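Local atomic coordinates of CurJ (Moorea producens 3L, PDB entry 5TZ6), a protein that carries a dehydratase domain that probably removes water, by vinylogous dehydration, from a polyketide intermediate in curacin biosynthesis. Residues 256-261 against 282-287; 144-149 against 249-254. The protein carries 1 engineered substitution. All blocks are in the same frame, centred on the assembly; numbering follows the deposited sequence.

Interaction 1: residues 256-261 against 282-287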
loop_
_atom_site.group_PDB
_atom_site.type_symbol
_atom_site.label_atom_id
_atom_site.label_comp_id
_atom_site.label_asym_id
_atom_site.label_seq_id
_atom_site.Cartn_x
_atom_site.Cartn_y
_atom_site.Cartn_z
ATOM N N ASN A 256 11.815 -10.654 28.530
ATOM C CA ASN A 256 11.844 -10.367 29.958
ATOM C C ASN A 256 10.807 -9.319 30.338
ATOM O O ASN A 256 10.643 -8.300 29.661
ATOM C CB ASN A 256 13.235 -9.897 30.383
ATOM C CG ASN A 256 14.230 -11.036 30.490
ATOM O OD1 ASN A 256 13.945 -12.165 30.088
ATOM N ND2 ASN A 256 15.404 -10.748 31.042
ATOM N N ASP A 257 10.102 -9.586 31.438
ATOM C CA ASP A 257 9.234 -8.600 32.062
ATOM C C ASP A 257 9.999 -7.580 32.894
ATOM O O ASP A 257 9.417 -6.560 33.279
ATOM C CB ASP A 257 8.202 -9.299 32.949
ATOM C CG ASP A 257 7.185 -10.093 32.152
ATOM O OD1 ASP A 257 7.583 -10.743 31.162
ATOM O OD2 ASP A 257 5.992 -10.072 32.519
ATOM N N LEU A 258 11.276 -7.830 33.187
ATOM C CA LEU A 258 12.126 -6.901 33.918
ATOM C C LEU A 258 13.325 -6.513 33.065
ATOM O O LEU A 258 14.032 -7.387 32.553
ATOM C CB LEU A 258 12.585 -7.517 35.242
ATOM C CG LEU A 258 13.199 -6.575 36.278
ATOM C CD1 LEU A 258 13.266 -7.262 37.640
ATOM C CD2 LEU A 258 14.580 -6.099 35.844
ATOM N N LEU A 259 13.548 -5.208 32.905
ATOM C CA LEU A 259 14.716 -4.710 32.191
ATOM C C LEU A 259 15.415 -3.655 33.034
ATOM O O LEU A 259 14.838 -3.100 33.973
ATOM C CB LEU A 259 14.336 -4.098 30.835
ATOM C CG LEU A 259 13.508 -4.952 29.879
ATOM C CD1 LEU A 259 13.283 -4.186 28.589
ATOM C CD2 LEU A 259 14.179 -6.299 29.614
ATOM N N TRP A 260 16.670 -3.374 32.686
ATOM C CA TRP A 260 17.444 -2.340 33.355
ATOM C C TRP A 260 17.798 -1.254 32.350
ATOM O O TRP A 260 18.121 -1.551 31.199
ATOM C CB TRP A 260 18.721 -2.905 33.976
ATOM C CG TRP A 260 18.488 -3.867 35.107
ATOM C CD1 TRP A 260 18.501 -5.230 35.036
ATOM C CD2 TRP A 260 18.219 -3.540 36.477
ATOM N NE1 TRP A 260 18.253 -5.770 36.275
ATOM C CE2 TRP A 260 18.078 -4.755 37.177
ATOM C CE3 TRP A 260 18.085 -2.339 37.180
ATOM C CZ2 TRP A 260 17.810 -4.803 38.541
ATOM C CZ3 TRP A 260 17.821 -2.387 38.532
ATOM C CH2 TRP A 260 17.684 -3.611 39.200
ATOM N N CYS A 261 17.747 0.001 32.791
ATOM C CA CYS A 261 18.041 1.144 31.937
ATOM C C CYS A 261 19.067 2.034 32.624
ATOM O O CYS A 261 18.768 2.647 33.653
ATOM C CB CYS A 261 16.774 1.935 31.621
ATOM S SG CYS A 261 17.113 3.390 30.630
ATOM N N PHE A 282 19.227 -2.911 28.924
ATOM C CA PHE A 282 19.783 -4.259 28.885
ATOM C C PHE A 282 18.972 -5.225 29.746
ATOM O O PHE A 282 18.101 -4.839 30.538
ATOM C CB PHE A 282 21.269 -4.289 29.281
ATOM C CG PHE A 282 21.561 -3.681 30.608
ATOM C CD1 PHE A 282 21.717 -2.312 30.737
ATOM C CD2 PHE A 282 21.693 -4.483 31.733
ATOM C CE1 PHE A 282 21.982 -1.746 31.967
ATOM C CE2 PHE A 282 21.962 -3.927 32.965
ATOM C CZ PHE A 282 22.105 -2.555 33.085
ATOM N N ASP A 283 19.308 -6.503 29.555
ATOM C CA ASP A 283 18.642 -7.683 30.087
ATOM C C ASP A 283 18.924 -7.897 31.567
ATOM O O ASP A 283 19.879 -7.364 32.139
ATOM C CB ASP A 283 19.106 -8.932 29.332
ATOM C CG ASP A 283 17.960 -9.808 28.893
ATOM O OD1 ASP A 283 16.821 -9.553 29.339
ATOM O OD2 ASP A 283 18.201 -10.754 28.111
ATOM N N GLN A 284 18.091 -8.751 32.170
ATOM C CA GLN A 284 18.335 -9.198 33.534
ATOM C C GLN A 284 19.686 -9.890 33.643
ATOM O O GLN A 284 20.352 -9.806 34.682
ATOM C CB GLN A 284 17.227 -10.163 33.957
ATOM C CG GLN A 284 17.093 -10.378 35.449
ATOM C CD GLN A 284 16.430 -9.187 36.125
ATOM O OE1 GLN A 284 17.092 -8.329 36.707
ATOM N NE2 GLN A 284 15.104 -9.125 36.027
ATOM N N HIS A 285 20.092 -10.597 32.586
ATOM C CA HIS A 285 21.403 -11.221 32.482
ATOM C C HIS A 285 22.474 -10.293 31.929
ATOM O O HIS A 285 23.650 -10.667 31.927
ATOM C CB HIS A 285 21.321 -12.485 31.624
ATOM C CG HIS A 285 20.355 -13.496 32.148
ATOM N ND1 HIS A 285 18.990 -13.351 32.029
ATOM C CD2 HIS A 285 20.553 -14.651 32.824
ATOM C CE1 HIS A 285 18.390 -14.381 32.595
ATOM N NE2 HIS A 285 19.315 -15.185 33.085
ATOM N N GLY A 286 22.108 -9.112 31.440
ATOM C CA GLY A 286 23.086 -8.192 30.909
ATOM C C GLY A 286 23.191 -8.152 29.404
ATOM O O GLY A 286 24.014 -7.395 28.879
ATOM N N GLN A 287 22.413 -8.958 28.692
ATOM C CA GLN A 287 22.370 -8.833 27.244
ATOM C C GLN A 287 21.817 -7.469 26.865
ATOM O O GLN A 287 20.704 -7.105 27.259
ATOM C CB GLN A 287 21.532 -9.953 26.630
ATOM C CG GLN A 287 22.276 -11.274 26.513
ATOM C CD GLN A 287 21.355 -12.480 26.590
ATOM O OE1 GLN A 287 20.355 -12.469 27.308
ATOM N NE2 GLN A 287 21.693 -13.531 25.847
#
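Trp260 and Phe282 form an antiparallel hydrogen-bonded pair where strand 258-267 meets the end of strand 274-282. These are neighbouring strands of the hotdog-type half of the dehydratase that spans the later part of the chain. The pair closes with two nearly straight backbone bonds. Trp260 N donates to Phe282 O at 3.0 Å, and Phe282 N donates to Trp260 O at 2.9 Å. Beyond Phe282 the chain turns away through 283-287, and a backbone bond from Asp283 N to Gln287 O closes the turn.

The side chains of the pair lie on the same face of the sheet. Phe282 CG sits between its backbone N and carbonyl carbon (chi1 55°). The ring thereby lies beside Trp260, whose CB packs over one ring face in a CH-pi contact, 3.8 Å from the centroid. The two aromatic rings themselves are nearly parallel but slid apart and barely overlap. Leu151 of helix 151-157 touches both side chains.

Gln284 reaches back across the strand end. Its chain bends at chi2, and its amide stands nearly perpendicular to the indole. Leu258 lies beside the same amide, and its CD2 also sits over one face of the indole, toward the rim. Asp283 OD1 is probably hydrogen-bonded to Ser254 OG. Gln284 OE1 sits near the indole edge, tilted from the ring plane. It accepts a bent bond (147°) from Trp260 NE1 at 2.8 Å, and this donor lies above the carbonyl plane of Gln284.

Interaction 2: residues 144-149 against 249-254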
loop_
_atom_site.group_PDB
_atom_site.type_symbol
_atom_site.label_atom_id
_atom_site.label_comp_id
_atom_site.label_asym_id
_atom_site.label_seq_id
_atom_site.Cartn_x
_atom_site.Cartn_y
_atom_site.Cartn_z
ATOM N N ALA A 144 26.012 -6.993 16.152
ATOM C CA ALA A 144 25.872 -7.223 17.579
ATOM C C ALA A 144 27.094 -6.686 18.311
ATOM O O ALA A 144 28.203 -6.656 17.773
ATOM C CB ALA A 144 25.690 -8.711 17.874
ATOM N N GLU A 145 26.873 -6.242 19.550
ATOM C CA GLU A 145 27.928 -5.598 20.327
ATOM C C GLU A 145 27.738 -5.882 21.811
ATOM O O GLU A 145 28.013 -5.029 22.661
ATOM C CB GLU A 145 27.943 -4.086 20.089
ATOM C CG GLU A 145 27.820 -3.671 18.634
ATOM C CD GLU A 145 27.833 -2.166 18.463
ATOM O OE1 GLU A 145 28.926 -1.566 18.536
ATOM O OE2 GLU A 145 26.746 -1.583 18.263
ATOM N N GLN A 146 27.270 -7.080 22.140
ATOM C CA GLN A 146 26.819 -7.368 23.499
ATOM C C GLN A 146 27.871 -8.061 24.370
ATOM O O GLN A 146 28.392 -9.113 23.998
ATOM C CB GLN A 146 25.544 -8.214 23.435
ATOM C CG GLN A 146 24.302 -7.406 23.075
ATOM C CD GLN A 146 23.340 -8.159 22.177
ATOM O OE1 GLN A 146 23.663 -8.483 21.030
ATOM N NE2 GLN A 146 22.147 -8.440 22.691
ATOM N N SER A 147 28.184 -7.469 25.524
ATOM C CA SER A 147 27.614 -6.182 25.941
ATOM C C SER A 147 28.595 -5.368 26.828
ATOM O O SER A 147 29.305 -4.523 26.283
ATOM C CB SER A 147 26.270 -6.384 26.652
ATOM O OG SER A 147 25.523 -7.437 26.072
ATOM N N LEU A 148 28.680 -5.586 28.152
ATOM C CA LEU A 148 27.982 -6.624 28.921
ATOM C C LEU A 148 28.402 -6.680 30.399
ATOM O O LEU A 148 29.025 -7.662 30.802
ATOM C CB LEU A 148 28.235 -8.002 28.297
ATOM C CG LEU A 148 27.442 -9.240 28.736
ATOM C CD1 LEU A 148 26.394 -8.908 29.787
ATOM C CD2 LEU A 148 26.796 -9.900 27.526
ATOM N N ILE A 149 28.086 -5.675 31.221
ATOM C CA ILE A 149 27.444 -4.424 30.833
ATOM C C ILE A 149 28.164 -3.259 31.516
ATOM O O ILE A 149 28.408 -2.232 30.881
ATOM C CB ILE A 149 25.943 -4.395 31.189
ATOM C CG1 ILE A 149 25.290 -5.750 30.922
ATOM C CG2 ILE A 149 25.230 -3.277 30.426
ATOM C CD1 ILE A 149 25.508 -6.749 32.037
ATOM N N THR A 249 20.398 2.049 18.528
ATOM C CA THR A 249 20.656 0.693 18.068
ATOM C C THR A 249 19.736 -0.285 18.783
ATOM O O THR A 249 19.675 -0.307 20.019
ATOM C CB THR A 249 22.119 0.299 18.280
ATOM O OG1 THR A 249 22.969 1.290 17.692
ATOM C CG2 THR A 249 22.405 -1.059 17.643
ATOM N N PHE A 250 19.014 -1.072 17.993
ATOM C CA PHE A 250 18.211 -2.184 18.470
ATOM C C PHE A 250 18.969 -3.474 18.180
ATOM O O PHE A 250 19.296 -3.758 17.021
ATOM C CB PHE A 250 16.846 -2.191 17.785
ATOM C CG PHE A 250 16.030 -3.427 18.049
ATOM C CD1 PHE A 250 15.430 -3.643 19.285
ATOM C CD2 PHE A 250 15.862 -4.377 17.056
ATOM C CE1 PHE A 250 14.673 -4.788 19.514
ATOM C CE2 PHE A 250 15.112 -5.523 17.280
ATOM C CZ PHE A 250 14.518 -5.728 18.512
ATOM N N TYR A 251 19.255 -4.241 19.232
ATOM C CA TYR A 251 19.986 -5.501 19.124
ATOM C C TYR A 251 19.048 -6.702 19.034
ATOM O O TYR A 251 19.109 -7.468 18.070
ATOM C CB TYR A 251 20.948 -5.644 20.311
ATOM C CG TYR A 251 21.997 -4.559 20.342
ATOM C CD1 TYR A 251 23.177 -4.690 19.624
ATOM C CD2 TYR A 251 21.794 -3.390 21.063
ATOM C CE1 TYR A 251 24.136 -3.697 19.637
ATOM C CE2 TYR A 251 22.749 -2.386 21.083
ATOM C CZ TYR A 251 23.915 -2.546 20.370
ATOM O OH TYR A 251 24.866 -1.555 20.384
ATOM N N ASN A 252 18.184 -6.886 20.029
ATOM C CA ASN A 252 17.216 -7.976 20.010
ATOM C C ASN A 252 16.121 -7.687 21.026
ATOM O O ASN A 252 16.342 -6.975 22.008
ATOM C CB ASN A 252 17.882 -9.328 20.301
ATOM C CG ASN A 252 18.614 -9.347 21.631
ATOM O OD1 ASN A 252 19.844 -9.285 21.673
ATOM N ND2 ASN A 252 17.861 -9.426 22.725
ATOM N N SER A 253 14.941 -8.251 20.782
ATOM C CA SER A 253 13.809 -8.046 21.674
ATOM C C SER A 253 13.888 -9.012 22.852
ATOM O O SER A 253 14.365 -10.142 22.725
ATOM C CB SER A 253 12.491 -8.230 20.919
ATOM O OG SER A 253 11.446 -7.489 21.526
ATOM N N SER A 254 13.421 -8.549 24.010
ATOM C CA SER A 254 13.516 -9.293 25.262
ATOM C C SER A 254 12.165 -9.857 25.687
ATOM O O SER A 254 11.195 -9.108 25.842
ATOM C CB SER A 254 14.074 -8.401 26.369
ATOM O OG SER A 254 14.242 -9.131 27.570
#
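Tyr251 CG lies anti to its own carbonyl carbon (chi1 -62°), which directs the ring at loop 144-149. In this dehydratase of the hotdog clan, the contact joins the connection from strand 132-141 to helix 151-157 to the end of strand 239-250. Glu145 runs extended beyond CG (chi2 180°) and crosses the tyrosine at about a right angle.

Tyr251 OH donates to Glu145 OE2 at 2.8 Å. The hydroxyl meets that oxygen from above the carboxylate plane, while the carboxylate oxygen lies at the edge of the tyrosine ring. Glu145 CB and CG cross near Tyr251 CE1, at 3.9 and 3.8 Å. Ala144 CA also approaches the ring edge, and Thr249 CG2 packs over one ring face, toward the rim. Leu288 and Gln291 of strand 288-300 touch the same tyrosine.

Gln146 bends at chi2 and slides past the base of Tyr251 in the opposite direction. Its CD lies 3.9 Å from Tyr251 CB. The amides of Gln146 and Asn252 are nearly coplanar, and they join through Gln146 NE2, which donates to Asn252 OD1 at 2.7 Å.

In the fold
From the N terminus, the chain finishes strand 132-141 and enters loop 144-149, which leads to helix 151-157. Interaction 2 closes a long loop of 99 residues when the chain returns at the end of strand 239-250. Interaction 1 follows in series. It closes a short loop of 20 residues, mostly the strand hairpin made by 258-267 and 274-282. The two loops neither nest nor cross. Their centres lie about 10 Å apart, and Ser254 OG bridges them with a probable hydrogen bond to Asp283 OD1. Interaction 2 ties loop 144-149 to the end of strand 239-250. Interaction 1 ties the turn after strand 274-282 to the start of strand 258-267.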